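Local coordinates for tegumental protein 20.8 kDa (Clonorchis sinensis, PDB 5X2D), which probably binds calcium through EF-hand motifs of the whole protein, the part studied here being its dynein light chain-like domain, which assembles as a dimer, at residues R24-I29 against F79-Y84; P28-A33 against G40-N45; G65-T70 against N85-F90. All blocks are in the same frame, centred on the assembly; numbering follows the deposited sequence.

Contact 1: residues R24-I29 against F79-Y84; sequences RETIPI and FQFELY
T26 and I27 of helix 16-29 meet F81 and L83 of strand 78-83, seating the first helix of a dynein light chain-like fold on one face of its antiparallel sheet. The short helix and strand segments run in roughly the same direction, with 29° between them and axes 10.6 Å apart at closest approach. The contact is apolar and mostly buried, with 191 Å² covered when both sides are summed. T26 splits its branches by chemistry. With chi1 at -60°, OG1 lies beside the backbone N and bonds back to the carbonyl O of I22, while CG2 swings anti to that N and faces the sheet. T26 CG2 meets the F81 ring at its edge, in the ring plane, 3.9 Å from F81 CZ. The same T26 CG2 is 3.9 Å from L83 CD2, the two side chains sliding past each other in opposite directions. F81 comes from the strand head-on toward T26, its ring also meeting that of Y88 on strand 87-92. I7 of strand 7-13 touches both F81 and I27, and L46 of helix 36-54 touches T26, so this layer is shared by several elements of the fold. L83, its CG anti to the backbone N (chi1 177°), extends toward the helix and crosses the I27 side chain at about a right angle. L83 CD1 lies 3.8 Å from I27 CG1; L83 CD2 also touches I27 but comes closest to its backbone, 3.8 Å from I27 CA.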
ATOM      1  N   ARG A  24      -5.803  20.088   3.860  1.00102.54           N
ATOM      2  CA  ARG A  24      -5.597  21.364   3.186  1.00115.23           C
ATOM      3  C   ARG A  24      -4.847  21.288   1.853  1.00113.89           C
ATOM      4  O   ARG A  24      -5.274  21.877   0.866  1.00117.76           O
ATOM      5  CB  ARG A  24      -4.812  22.276   4.134  1.00128.22           C
ATOM      6  CG  ARG A  24      -5.525  23.521   4.628  1.00138.50           C
ATOM      7  CD  ARG A  24      -5.505  24.614   3.569  1.00149.86           C
ATOM      8  NE  ARG A  24      -6.013  25.883   4.086  1.00153.94           N
ATOM      9  CZ  ARG A  24      -5.946  27.040   3.434  1.00154.67           C
ATOM     10  NH1 ARG A  24      -5.408  27.092   2.223  1.00158.04           N
ATOM     11  NH2 ARG A  24      -6.434  28.143   3.987  1.00150.75           N
ATOM     12  N   GLU A  25      -3.730  20.567   1.830  1.00 98.78           N
ATOM     13  CA  GLU A  25      -2.913  20.486   0.633  1.00 94.45           C
ATOM     14  C   GLU A  25      -3.542  19.555  -0.402  1.00102.29           C
ATOM     15  O   GLU A  25      -3.455  19.798  -1.611  1.00114.11           O
ATOM     16  CB  GLU A  25      -1.491  20.017   1.002  1.00 94.62           C
ATOM     17  CG  GLU A  25      -0.546  19.815  -0.171  1.00 95.36           C
ATOM     18  CD  GLU A  25      -0.054  21.142  -0.750  1.00106.38           C
ATOM     19  OE1 GLU A  25      -0.370  22.210  -0.154  1.00105.05           O
ATOM     20  OE2 GLU A  25       0.666  21.112  -1.785  1.00107.48           O
ATOM     21  N   THR A  26      -4.201  18.507   0.085  1.00 91.79           N
ATOM     22  CA  THR A  26      -4.773  17.467  -0.774  1.00 89.20           C
ATOM     23  C   THR A  26      -6.077  17.823  -1.504  1.00 88.19           C
ATOM     24  O   THR A  26      -6.158  17.729  -2.722  1.00 89.94           O
ATOM     25  CB  THR A  26      -5.067  16.217   0.058  1.00 91.69           C
ATOM     26  OG1 THR A  26      -3.851  15.745   0.627  1.00 94.71           O
ATOM     27  CG2 THR A  26      -5.690  15.121  -0.774  1.00 93.36           C
ATOM     28  N   ILE A  27      -7.075  18.272  -0.753  1.00 89.11           N
ATOM     29  CA  ILE A  27      -8.426  18.405  -1.286  1.00 99.78           C
ATOM     30  C   ILE A  27      -8.539  19.306  -2.516  1.00109.42           C
ATOM     31  O   ILE A  27      -9.299  18.993  -3.432  1.00108.28           O
ATOM     32  CB  ILE A  27      -9.411  18.920  -0.214  1.00 92.66           C
ATOM     33  CG1 ILE A  27      -9.387  18.018   1.007  1.00 89.51           C
ATOM     34  CG2 ILE A  27     -10.816  18.875  -0.724  1.00 95.87           C
ATOM     35  CD1 ILE A  27     -10.016  18.650   2.197  1.00 89.83           C
ATOM     36  N   PRO A  28      -7.808  20.435  -2.550  1.00121.52           N
ATOM     37  CA  PRO A  28      -7.936  21.172  -3.814  1.00125.16           C
ATOM     38  C   PRO A  28      -7.323  20.486  -5.047  1.00121.74           C
ATOM     39  O   PRO A  28      -7.982  20.467  -6.087  1.00135.33           O
ATOM     40  CB  PRO A  28      -7.216  22.496  -3.513  1.00121.29           C
ATOM     41  CG  PRO A  28      -6.324  22.201  -2.353  1.00118.69           C
ATOM     42  CD  PRO A  28      -7.088  21.219  -1.531  1.00117.67           C
ATOM     43  N   ILE A  29      -6.115  19.937  -4.959  1.00106.09           N
ATOM     44  CA  ILE A  29      -5.478  19.424  -6.171  1.00113.14           C
ATOM     45  C   ILE A  29      -5.701  17.930  -6.457  1.00119.29           C
ATOM     46  O   ILE A  29      -5.418  17.467  -7.566  1.00120.07           O
ATOM     47  CB  ILE A  29      -3.953  19.698  -6.166  1.00109.80           C
ATOM     48  CG1 ILE A  29      -3.286  19.128  -4.913  1.00 98.21           C
ATOM     49  CG2 ILE A  29      -3.699  21.195  -6.211  1.00114.16           C
ATOM     50  CD1 ILE A  29      -1.776  19.083  -5.004  1.00 92.11           C
ATOM     51  N   PHE A  79      -1.039   8.149   7.945  1.00 70.76           N
ATOM     52  CA  PHE A  79      -2.379   8.696   7.865  1.00 70.77           C
ATOM     53  C   PHE A  79      -3.081   8.019   6.698  1.00 73.62           C
ATOM     54  O   PHE A  79      -2.482   7.866   5.633  1.00 68.98           O
ATOM     55  CB  PHE A  79      -2.286  10.210   7.678  1.00 66.60           C
ATOM     56  CG  PHE A  79      -3.599  10.918   7.634  1.00 73.26           C
ATOM     57  CD1 PHE A  79      -4.730  10.370   8.225  1.00 78.95           C
ATOM     58  CD2 PHE A  79      -3.687  12.172   7.033  1.00 71.66           C
ATOM     59  CE1 PHE A  79      -5.940  11.058   8.206  1.00 77.21           C
ATOM     60  CE2 PHE A  79      -4.880  12.866   7.007  1.00 67.54           C
ATOM     61  CZ  PHE A  79      -6.016  12.311   7.605  1.00 69.77           C
ATOM     62  N   GLN A  80      -4.321   7.575   6.881  1.00 72.66           N
ATOM     63  CA  GLN A  80      -5.015   6.929   5.766  1.00 77.05           C
ATOM     64  C   GLN A  80      -6.448   7.423   5.684  1.00 77.62           C
ATOM     65  O   GLN A  80      -7.206   7.200   6.603  1.00 79.21           O
ATOM     66  CB  GLN A  80      -4.981   5.401   5.911  1.00 74.51           C
ATOM     67  CG  GLN A  80      -3.574   4.806   5.912  1.00 63.05           C
ATOM     68  CD  GLN A  80      -3.568   3.293   5.895  1.00 64.29           C
ATOM     69  OE1 GLN A  80      -4.598   2.662   5.726  1.00 85.88           O
ATOM     70  NE2 GLN A  80      -2.413   2.704   6.143  1.00 77.23           N
ATOM     71  N   PHE A  81      -6.824   8.073   4.583  1.00 76.71           N
ATOM     72  CA  PHE A  81      -8.148   8.680   4.479  1.00 66.85           C
ATOM     73  C   PHE A  81      -8.731   8.620   3.075  1.00 75.86           C
ATOM     74  O   PHE A  81      -7.991   8.671   2.084  1.00 69.20           O
ATOM     75  CB  PHE A  81      -8.094  10.140   4.923  1.00 65.83           C
ATOM     76  CG  PHE A  81      -7.306  11.026   4.003  1.00 70.59           C
ATOM     77  CD1 PHE A  81      -5.921  11.168   4.160  1.00 72.65           C
ATOM     78  CD2 PHE A  81      -7.932  11.718   2.973  1.00 67.18           C
ATOM     79  CE1 PHE A  81      -5.184  11.981   3.300  1.00 75.58           C
ATOM     80  CE2 PHE A  81      -7.195  12.538   2.105  1.00 73.30           C
ATOM     81  CZ  PHE A  81      -5.825  12.670   2.271  1.00 75.68           C
ATOM     82  N   GLU A  82     -10.065   8.575   3.004  1.00 92.77           N
ATOM     83  CA  GLU A  82     -10.817   8.542   1.737  1.00 92.60           C
ATOM     84  C   GLU A  82     -11.347   9.931   1.421  1.00 88.11           C
ATOM     85  O   GLU A  82     -11.989  10.559   2.252  1.00100.25           O
ATOM     86  CB  GLU A  82     -12.001   7.566   1.796  1.00 96.61           C
ATOM     87  CG  GLU A  82     -11.655   6.133   2.168  1.00108.67           C
ATOM     88  CD  GLU A  82     -12.879   5.227   2.211  1.00126.74           C
ATOM     89  OE1 GLU A  82     -13.962   5.650   1.738  1.00132.89           O
ATOM     90  OE2 GLU A  82     -12.758   4.092   2.727  1.00131.29           O
ATOM     91  N   LEU A  83     -11.034  10.425   0.236  1.00 76.56           N
ATOM     92  CA  LEU A  83     -11.580  11.692  -0.229  1.00 84.74           C
ATOM     93  C   LEU A  83     -12.260  11.464  -1.589  1.00 95.56           C
ATOM     94  O   LEU A  83     -11.593  11.155  -2.604  1.00 82.97           O
ATOM     95  CB  LEU A  83     -10.485  12.755  -0.319  1.00 82.67           C
ATOM     96  CG  LEU A  83     -10.837  14.146  -0.849  1.00 86.27           C
ATOM     97  CD1 LEU A  83     -11.492  14.968   0.244  1.00 89.78           C
ATOM     98  CD2 LEU A  83      -9.566  14.827  -1.337  1.00 84.82           C
ATOM     99  N   TYR A  84     -13.589  11.597  -1.577  1.00100.54           N
ATOM    100  CA  TYR A  84     -14.426  11.350  -2.740  1.00 87.91           C
ATOM    101  C   TYR A  84     -14.227   9.932  -3.295  1.00 93.19           C
ATOM    102  O   TYR A  84     -14.030   9.735  -4.512  1.00100.89           O
ATOM    103  CB  TYR A  84     -14.138  12.401  -3.806  1.00 91.13           C
ATOM    104  CG  TYR A  84     -14.365  13.832  -3.360  1.00 95.25           C
ATOM    105  CD1 TYR A  84     -15.422  14.165  -2.528  1.00 94.02           C
ATOM    106  CD2 TYR A  84     -13.502  14.850  -3.757  1.00 99.94           C
ATOM    107  CE1 TYR A  84     -15.632  15.480  -2.117  1.00 93.77           C
ATOM    108  CE2 TYR A  84     -13.701  16.166  -3.347  1.00 98.58           C
ATOM    109  CZ  TYR A  84     -14.765  16.472  -2.530  1.00 93.03           C
ATOM    110  OH  TYR A  84     -14.958  17.771  -2.120  1.00 87.30           O
TER

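Contact 2: residues P28-A33 against G40-N45; sequences PIAPGA and GRLTEN
A30 and L42 mark the closest backbone approach, with CA atoms 7.2 Å apart, where the irregular end of helix 16-29 passes the regular helix 40-45. The first segment is kinked at P28, whose N lacks a bond to the preceding turn; beyond I29 the chain leaves the helix through a type I beta turn from A30 to A33, closed by A33 N to A30 O at 3.2 Å. L42 supplies most of the second side. Its CG is anti to the backbone N (chi1 171°), which carries both methyls across to the other segment. L42 CD1 lies 4.0 Å from I29 O and 4.1 Å from I29 CD1. The other methyl, L42 CD2, fits over the turn, 4.1 Å from A30 CA and 4.5 Å from A33 CB. This is the connection between the two helices of the dynein light chain-like domain, where the second helix folds back beside the tail of the first. I29 and L42 cross at a slant; with chi1 at 55°, I29 extends its CD1 past L42 toward the side chain of N45 at the more open margin. Behind this apolar patch T43 turns OG1 back to its own helix, donating to G40 O at 2.9 Å from well above the carbonyl plane (47°). Its neighbour E44 accepts, through OE2, a hydrogen bond from the backbone N of Q71 of the second subunit.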
ATOM      1  N   PRO A  28      -7.808  20.435  -2.550  1.00121.52           N
ATOM      2  CA  PRO A  28      -7.936  21.172  -3.814  1.00125.16           C
ATOM      3  C   PRO A  28      -7.323  20.486  -5.047  1.00121.74           C
ATOM      4  O   PRO A  28      -7.982  20.467  -6.087  1.00135.33           O
ATOM      5  CB  PRO A  28      -7.216  22.496  -3.513  1.00121.29           C
ATOM      6  CG  PRO A  28      -6.324  22.201  -2.353  1.00118.69           C
ATOM      7  CD  PRO A  28      -7.088  21.219  -1.531  1.00117.67           C
ATOM      8  N   ILE A  29      -6.115  19.937  -4.959  1.00106.09           N
ATOM      9  CA  ILE A  29      -5.478  19.424  -6.171  1.00113.14           C
ATOM     10  C   ILE A  29      -5.701  17.930  -6.457  1.00119.29           C
ATOM     11  O   ILE A  29      -5.418  17.467  -7.566  1.00120.07           O
ATOM     12  CB  ILE A  29      -3.953  19.698  -6.166  1.00109.80           C
ATOM     13  CG1 ILE A  29      -3.286  19.128  -4.913  1.00 98.21           C
ATOM     14  CG2 ILE A  29      -3.699  21.195  -6.211  1.00114.16           C
ATOM     15  CD1 ILE A  29      -1.776  19.083  -5.004  1.00 92.11           C
ATOM     16  N   ALA A  30      -6.194  17.179  -5.474  1.00117.99           N
ATOM     17  CA  ALA A  30      -6.359  15.726  -5.637  1.00119.52           C
ATOM     18  C   ALA A  30      -7.510  15.295  -6.572  1.00119.77           C
ATOM     19  O   ALA A  30      -7.286  14.510  -7.491  1.00121.52           O
ATOM     20  CB  ALA A  30      -6.503  15.055  -4.268  1.00120.43           C
ATOM     21  N   PRO A  31      -8.747  15.780  -6.338  1.00121.42           N
ATOM     22  CA  PRO A  31      -9.870  15.355  -7.193  1.00124.45           C
ATOM     23  C   PRO A  31      -9.763  15.750  -8.673  1.00130.03           C
ATOM     24  O   PRO A  31     -10.495  15.204  -9.509  1.00122.00           O
ATOM     25  CB  PRO A  31     -11.075  16.061  -6.563  1.00122.20           C
ATOM     26  CG  PRO A  31     -10.504  17.180  -5.780  1.00120.45           C
ATOM     27  CD  PRO A  31      -9.207  16.670  -5.260  1.00117.67           C
ATOM     28  N   GLY A  32      -8.877  16.685  -8.992  1.00142.90           N
ATOM     29  CA  GLY A  32      -8.682  17.086 -10.370  1.00147.33           C
ATOM     30  C   GLY A  32      -8.038  16.008 -11.217  1.00148.54           C
ATOM     31  O   GLY A  32      -8.303  15.909 -12.416  1.00159.19           O
ATOM     32  N   ALA A  33      -7.209  15.177 -10.596  1.00117.02           N
ATOM     33  CA  ALA A  33      -6.393  14.244 -11.367  1.00111.82           C
ATOM     34  C   ALA A  33      -7.027  12.852 -11.581  1.00120.84           C
ATOM     35  O   ALA A  33      -7.316  12.144 -10.604  1.00115.80           O
ATOM     36  CB  ALA A  33      -5.027  14.103 -10.711  1.00114.48           C
ATOM     37  N   GLY A  40       0.307   9.802 -11.078  1.00116.95           N
ATOM     38  CA  GLY A  40       1.692   9.404 -10.948  1.00123.84           C
ATOM     39  C   GLY A  40       2.503  10.546 -10.386  1.00127.55           C
ATOM     40  O   GLY A  40       3.280  10.349  -9.454  1.00118.25           O
ATOM     41  N   ARG A  41       2.332  11.745 -10.945  1.00133.93           N
ATOM     42  CA  ARG A  41       3.047  12.897 -10.407  1.00133.64           C
ATOM     43  C   ARG A  41       2.210  13.691  -9.415  1.00124.45           C
ATOM     44  O   ARG A  41       2.708  14.652  -8.859  1.00131.13           O
ATOM     45  CB  ARG A  41       3.531  13.839 -11.516  1.00139.06           C
ATOM     46  CG  ARG A  41       5.049  13.867 -11.662  1.00141.55           C
ATOM     47  CD  ARG A  41       5.545  15.135 -12.349  1.00153.89           C
ATOM     48  NE  ARG A  41       5.206  16.351 -11.611  1.00157.39           N
ATOM     49  CZ  ARG A  41       5.296  17.574 -12.127  1.00162.15           C
ATOM     50  NH1 ARG A  41       5.728  17.728 -13.371  1.00169.68           N
ATOM     51  NH2 ARG A  41       4.970  18.643 -11.411  1.00158.28           N
ATOM     52  N   LEU A  42       0.978  13.257  -9.144  1.00102.78           N
ATOM     53  CA  LEU A  42       0.201  13.802  -8.021  1.00 89.85           C
ATOM     54  C   LEU A  42       0.719  13.288  -6.693  1.00 86.59           C
ATOM     55  O   LEU A  42       0.882  14.045  -5.721  1.00 80.95           O
ATOM     56  CB  LEU A  42      -1.279  13.439  -8.104  1.00 88.71           C
ATOM     57  CG  LEU A  42      -2.031  13.831  -6.817  1.00 74.00           C
ATOM     58  CD1 LEU A  42      -2.175  15.348  -6.615  1.00 77.54           C
ATOM     59  CD2 LEU A  42      -3.343  13.103  -6.689  1.00 73.33           C
ATOM     60  N   THR A  43       0.903  11.975  -6.644  1.00 88.08           N
ATOM     61  CA  THR A  43       1.447  11.351  -5.465  1.00 85.74           C
ATOM     62  C   THR A  43       2.743  12.075  -5.185  1.00 84.79           C
ATOM     63  O   THR A  43       2.972  12.524  -4.072  1.00 86.25           O
ATOM     64  CB  THR A  43       1.702   9.849  -5.666  1.00 82.71           C
ATOM     65  OG1 THR A  43       2.664   9.665  -6.712  1.00 88.56           O
ATOM     66  CG2 THR A  43       0.420   9.133  -6.028  1.00 72.48           C
ATOM     67  N   GLU A  44       3.551  12.247  -6.230  1.00 85.57           N
ATOM     68  CA  GLU A  44       4.865  12.863  -6.093  1.00 84.95           C
ATOM     69  C   GLU A  44       4.824  14.293  -5.543  1.00 91.45           C
ATOM     70  O   GLU A  44       5.622  14.594  -4.654  1.00 91.60           O
ATOM     71  CB  GLU A  44       5.623  12.829  -7.437  1.00 79.79           C
ATOM     72  CG  GLU A  44       6.258  11.470  -7.753  1.00 66.98           C
ATOM     73  CD  GLU A  44       7.412  11.114  -6.817  1.00 83.68           C
ATOM     74  OE1 GLU A  44       7.908  12.028  -6.120  1.00 92.96           O
ATOM     75  OE2 GLU A  44       7.830   9.926  -6.760  1.00 85.40           O
ATOM     76  N   ASN A  45       3.901  15.160  -5.975  1.00102.60           N
ATOM     77  CA  ASN A  45       3.888  16.475  -5.325  1.00112.90           C
ATOM     78  C   ASN A  45       3.174  16.417  -3.968  1.00109.09           C
ATOM     79  O   ASN A  45       3.241  17.382  -3.207  1.00110.73           O
ATOM     80  CB  ASN A  45       3.256  17.614  -6.166  1.00122.39           C
ATOM     81  CG  ASN A  45       1.973  17.224  -6.872  1.00134.44           C
ATOM     82  OD1 ASN A  45       1.971  16.835  -8.028  1.00136.53           O
ATOM     83  ND2 ASN A  45       0.869  17.302  -6.152  1.00138.65           N
TER

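Contact 3: residues G65-T70 against N85-F90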
ATOM      1  N   GLY A  65     -10.405   1.988  -5.435  1.00104.22           N
ATOM      2  CA  GLY A  65     -10.745   0.619  -5.102  1.00104.25           C
ATOM      3  C   GLY A  65     -10.790   0.314  -3.611  1.00101.92           C
ATOM      4  O   GLY A  65     -10.823   1.205  -2.764  1.00102.23           O
ATOM      5  N   SER A  66     -10.732  -0.975  -3.301  1.00103.36           N
ATOM      6  CA  SER A  66     -10.887  -1.488  -1.948  1.00101.75           C
ATOM      7  C   SER A  66      -9.644  -2.297  -1.569  1.00104.23           C
ATOM      8  O   SER A  66      -9.039  -2.910  -2.432  1.00101.33           O
ATOM      9  CB  SER A  66     -12.150  -2.342  -1.865  1.00108.39           C
ATOM     10  OG  SER A  66     -12.113  -3.221  -0.762  1.00118.43           O
ATOM     11  N   TYR A  67      -9.231  -2.284  -0.299  1.00102.10           N
ATOM     12  CA  TYR A  67      -7.979  -2.964   0.056  1.00 92.26           C
ATOM     13  C   TYR A  67      -7.928  -3.593   1.445  1.00 90.70           C
ATOM     14  O   TYR A  67      -8.799  -3.352   2.289  1.00 91.19           O
ATOM     15  CB  TYR A  67      -6.799  -2.010  -0.124  1.00 90.14           C
ATOM     16  CG  TYR A  67      -6.714  -0.838   0.822  1.00 88.45           C
ATOM     17  CD1 TYR A  67      -6.158  -0.981   2.091  1.00 85.97           C
ATOM     18  CD2 TYR A  67      -7.092   0.433   0.414  1.00 89.39           C
ATOM     19  CE1 TYR A  67      -6.041   0.089   2.933  1.00 84.51           C
ATOM     20  CE2 TYR A  67      -6.984   1.515   1.258  1.00 87.97           C
ATOM     21  CZ  TYR A  67      -6.450   1.334   2.515  1.00 85.49           C
ATOM     22  OH  TYR A  67      -6.331   2.394   3.381  1.00 91.83           O
ATOM     23  N   TRP A  68      -6.963  -4.498   1.612  1.00 89.24           N
ATOM     24  CA  TRP A  68      -6.733  -5.213   2.869  1.00 87.82           C
ATOM     25  C   TRP A  68      -5.257  -5.335   3.287  1.00 84.98           C
ATOM     26  O   TRP A  68      -4.490  -6.020   2.615  1.00 84.87           O
ATOM     27  CB  TRP A  68      -7.338  -6.621   2.766  1.00 89.84           C
ATOM     28  CG  TRP A  68      -8.843  -6.638   2.692  1.00 92.62           C
ATOM     29  CD1 TRP A  68      -9.689  -6.839   3.719  1.00 93.32           C
ATOM     30  CD2 TRP A  68      -9.653  -6.454   1.522  1.00 95.26           C
ATOM     31  NE1 TRP A  68     -10.992  -6.782   3.282  1.00106.65           N
ATOM     32  CE2 TRP A  68     -11.000  -6.549   1.943  1.00 97.44           C
ATOM     33  CE3 TRP A  68      -9.386  -6.227   0.167  1.00 96.19           C
ATOM     34  CZ2 TRP A  68     -12.068  -6.422   1.053  1.00100.45           C
ATOM     35  CZ3 TRP A  68     -10.458  -6.090  -0.721  1.00 99.22           C
ATOM     36  CH2 TRP A  68     -11.780  -6.194  -0.270  1.00101.28           C
ATOM     37  N   ILE A  69      -4.852  -4.716   4.397  1.00 86.11           N
ATOM     38  CA  ILE A  69      -3.470  -4.878   4.883  1.00 88.11           C
ATOM     39  C   ILE A  69      -3.365  -5.726   6.145  1.00 79.47           C
ATOM     40  O   ILE A  69      -4.195  -5.611   7.036  1.00 79.96           O
ATOM     41  CB  ILE A  69      -2.778  -3.532   5.181  1.00 85.03           C
ATOM     42  CG1 ILE A  69      -2.978  -2.542   4.037  1.00 90.27           C
ATOM     43  CG2 ILE A  69      -1.263  -3.735   5.383  1.00 78.17           C
ATOM     44  CD1 ILE A  69      -1.947  -1.394   4.058  1.00 89.01           C
ATOM     45  N   THR A  70      -2.321  -6.550   6.236  1.00 78.89           N
ATOM     46  CA  THR A  70      -2.048  -7.270   7.475  1.00 84.01           C
ATOM     47  C   THR A  70      -1.758  -6.243   8.549  1.00 83.28           C
ATOM     48  O   THR A  70      -1.353  -5.122   8.248  1.00 89.84           O
ATOM     49  CB  THR A  70      -0.841  -8.215   7.372  1.00 88.06           C
ATOM     50  OG1 THR A  70       0.353  -7.457   7.142  1.00 88.10           O
ATOM     51  CG2 THR A  70      -1.047  -9.212   6.258  1.00100.07           C
ATOM     52  N   ASN A  85     -14.275   8.951  -2.397  1.00 95.87           N
ATOM     53  CA  ASN A  85     -14.071   7.539  -2.744  1.00114.44           C
ATOM     54  C   ASN A  85     -12.767   7.249  -3.513  1.00118.25           C
ATOM     55  O   ASN A  85     -12.743   6.426  -4.436  1.00113.11           O
ATOM     56  CB  ASN A  85     -15.268   7.013  -3.545  1.00126.22           C
ATOM     57  CG  ASN A  85     -15.666   5.602  -3.140  1.00134.18           C
ATOM     58  OD1 ASN A  85     -15.197   5.080  -2.127  1.00137.83           O
ATOM     59  ND2 ASN A  85     -16.558   4.989  -3.913  1.00137.16           N
ATOM     60  N   ARG A  86     -11.694   7.938  -3.122  1.00109.75           N
ATOM     61  CA  ARG A  86     -10.339   7.593  -3.543  1.00101.34           C
ATOM     62  C   ARG A  86      -9.443   7.671  -2.317  1.00108.70           C
ATOM     63  O   ARG A  86      -9.326   8.730  -1.699  1.00110.76           O
ATOM     64  CB  ARG A  86      -9.847   8.527  -4.646  1.00 94.08           C
ATOM     65  CG  ARG A  86      -9.148   7.797  -5.772  1.00 94.93           C
ATOM     66  CD  ARG A  86      -9.122   8.598  -7.072  1.00 93.36           C
ATOM     67  NE  ARG A  86      -8.419   9.876  -6.950  1.00100.12           N
ATOM     68  CZ  ARG A  86      -8.197  10.708  -7.969  1.00104.81           C
ATOM     69  NH1 ARG A  86      -8.606  10.392  -9.193  1.00 99.87           N
ATOM     70  NH2 ARG A  86      -7.555  11.854  -7.769  1.00108.28           N
ATOM     71  N   ALA A  87      -8.831   6.551  -1.945  1.00106.73           N
ATOM     72  CA  ALA A  87      -8.060   6.491  -0.701  1.00 94.07           C
ATOM     73  C   ALA A  87      -6.653   7.018  -0.873  1.00 83.94           C
ATOM     74  O   ALA A  87      -6.025   6.825  -1.918  1.00 77.26           O
ATOM     75  CB  ALA A  87      -8.010   5.063  -0.160  1.00 89.45           C
ATOM     76  N   TYR A  88      -6.160   7.650   0.188  1.00 79.42           N
ATOM     77  CA  TYR A  88      -4.817   8.196   0.231  1.00 71.21           C
ATOM     78  C   TYR A  88      -4.073   7.632   1.430  1.00 79.19           C
ATOM     79  O   TYR A  88      -4.527   7.756   2.568  1.00 95.08           O
ATOM     80  CB  TYR A  88      -4.861   9.729   0.285  1.00 82.43           C
ATOM     81  CG  TYR A  88      -5.481  10.335  -0.954  1.00 91.18           C
ATOM     82  CD1 TYR A  88      -6.858  10.496  -1.059  1.00100.12           C
ATOM     83  CD2 TYR A  88      -4.692  10.704  -2.046  1.00 91.81           C
ATOM     84  CE1 TYR A  88      -7.428  11.031  -2.196  1.00103.48           C
ATOM     85  CE2 TYR A  88      -5.257  11.237  -3.191  1.00101.47           C
ATOM     86  CZ  TYR A  88      -6.628  11.399  -3.261  1.00110.69           C
ATOM     87  OH  TYR A  88      -7.206  11.926  -4.401  1.00123.73           O
ATOM     88  N   LEU A  89      -2.939   6.993   1.179  1.00 76.94           N
ATOM     89  CA  LEU A  89      -2.138   6.435   2.260  1.00 77.56           C
ATOM     90  C   LEU A  89      -0.818   7.201   2.414  1.00 78.83           C
ATOM     91  O   LEU A  89      -0.055   7.357   1.443  1.00 75.89           O
ATOM     92  CB  LEU A  89      -1.860   4.940   2.020  1.00 76.67           C
ATOM     93  CG  LEU A  89      -3.028   3.976   2.236  1.00 78.68           C
ATOM     94  CD1 LEU A  89      -3.833   3.893   0.976  1.00 77.10           C
ATOM     95  CD2 LEU A  89      -2.585   2.594   2.674  1.00 74.06           C
ATOM     96  N   PHE A  90      -0.554   7.692   3.623  1.00 74.23           N
ATOM     97  CA  PHE A  90       0.727   8.333   3.907  1.00 79.20           C
ATOM     98  C   PHE A  90       1.535   7.521   4.909  1.00 84.40           C
ATOM     99  O   PHE A  90       0.998   7.068   5.929  1.00 83.85           O
ATOM    100  CB  PHE A  90       0.531   9.758   4.423  1.00 67.16           C
ATOM    101  CG  PHE A  90      -0.035  10.697   3.390  1.00 74.68           C
ATOM    102  CD1 PHE A  90      -1.383  10.610   3.008  1.00 74.93           C
ATOM    103  CD2 PHE A  90       0.772  11.652   2.780  1.00 67.91           C
ATOM    104  CE1 PHE A  90      -1.918  11.476   2.055  1.00 80.18           C
ATOM    105  CE2 PHE A  90       0.250  12.520   1.820  1.00 87.25           C
ATOM    106  CZ  PHE A  90      -1.102  12.431   1.454  1.00 85.84           C
TER
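Y67 faces A87 and L89 across a gap of 10.1 Å between the axes of strands 66-69 and 87-90, which run 30° apart in the same general direction and are joined by side chains alone. The chain turns a corner at G65 (phi 144°), so strand 66-69 leaves the sheet of its own subunit. Y67 carries most of the contact from this strand. With CG between the backbone N and the carbonyl carbon (chi1 68°), its ring projects toward the sheet, and A87 CB meets it at the edge, in the ring plane, 4.0 Å from Y67 CE2. L89 comes from the opposite direction and sets both methyls against the phenol end from one side of the ring: Y67 OH is 3.8 Å from both L89 CD1 and L89 CD2. The hydroxyl is nevertheless satisfied, being hydrogen-bonded to Q80 OE1 on strand 78-83. That bond should help fix the ring's position beside L89. I69 adds a looser apolar contact, its CD1 4.3 Å from L89 CD2. Y88, between A87 and L89 in sequence, points the other way, and there R86 directs NE and NH2 in the plane of its guanidinium to Y88 OH through two weak hydrogen bonds; R86 NH1 bonds to A33 O. Residues G65 to I69 pair antiparallel with a strand of the second subunit, and Y67 also packs on V63 of that subunit. A strand that crosses over to extend the partner's sheet, while its side chains cover its own, is the strand-swapped dimer arrangement of the dynein light chain family.

How the contacts relate
The three contacts sit in layers about the sheet of strands 7-13, 78-83, 87-92 and 58-63. Contacts 1 and 2, with centres 10 Å apart, share P28 and I29 and both use helix 16-29, contact 1 against the sheet and contact 2 against helix 36-54. Contact 3 lies about 13 Å from the centre of contact 1 and 16 Å from that of contact 2, on the opposite face, where the crossing strand passes. F79 and F81 of contact 1 bond through their backbones to F90 and Y88 of contact 3. Along the chain, contact 2 closes before contact 3 opens, whereas contacts 1 and 3 interleave. Contacts 2 and 3 also touch the second subunit, linking the domain's fold to its dimer.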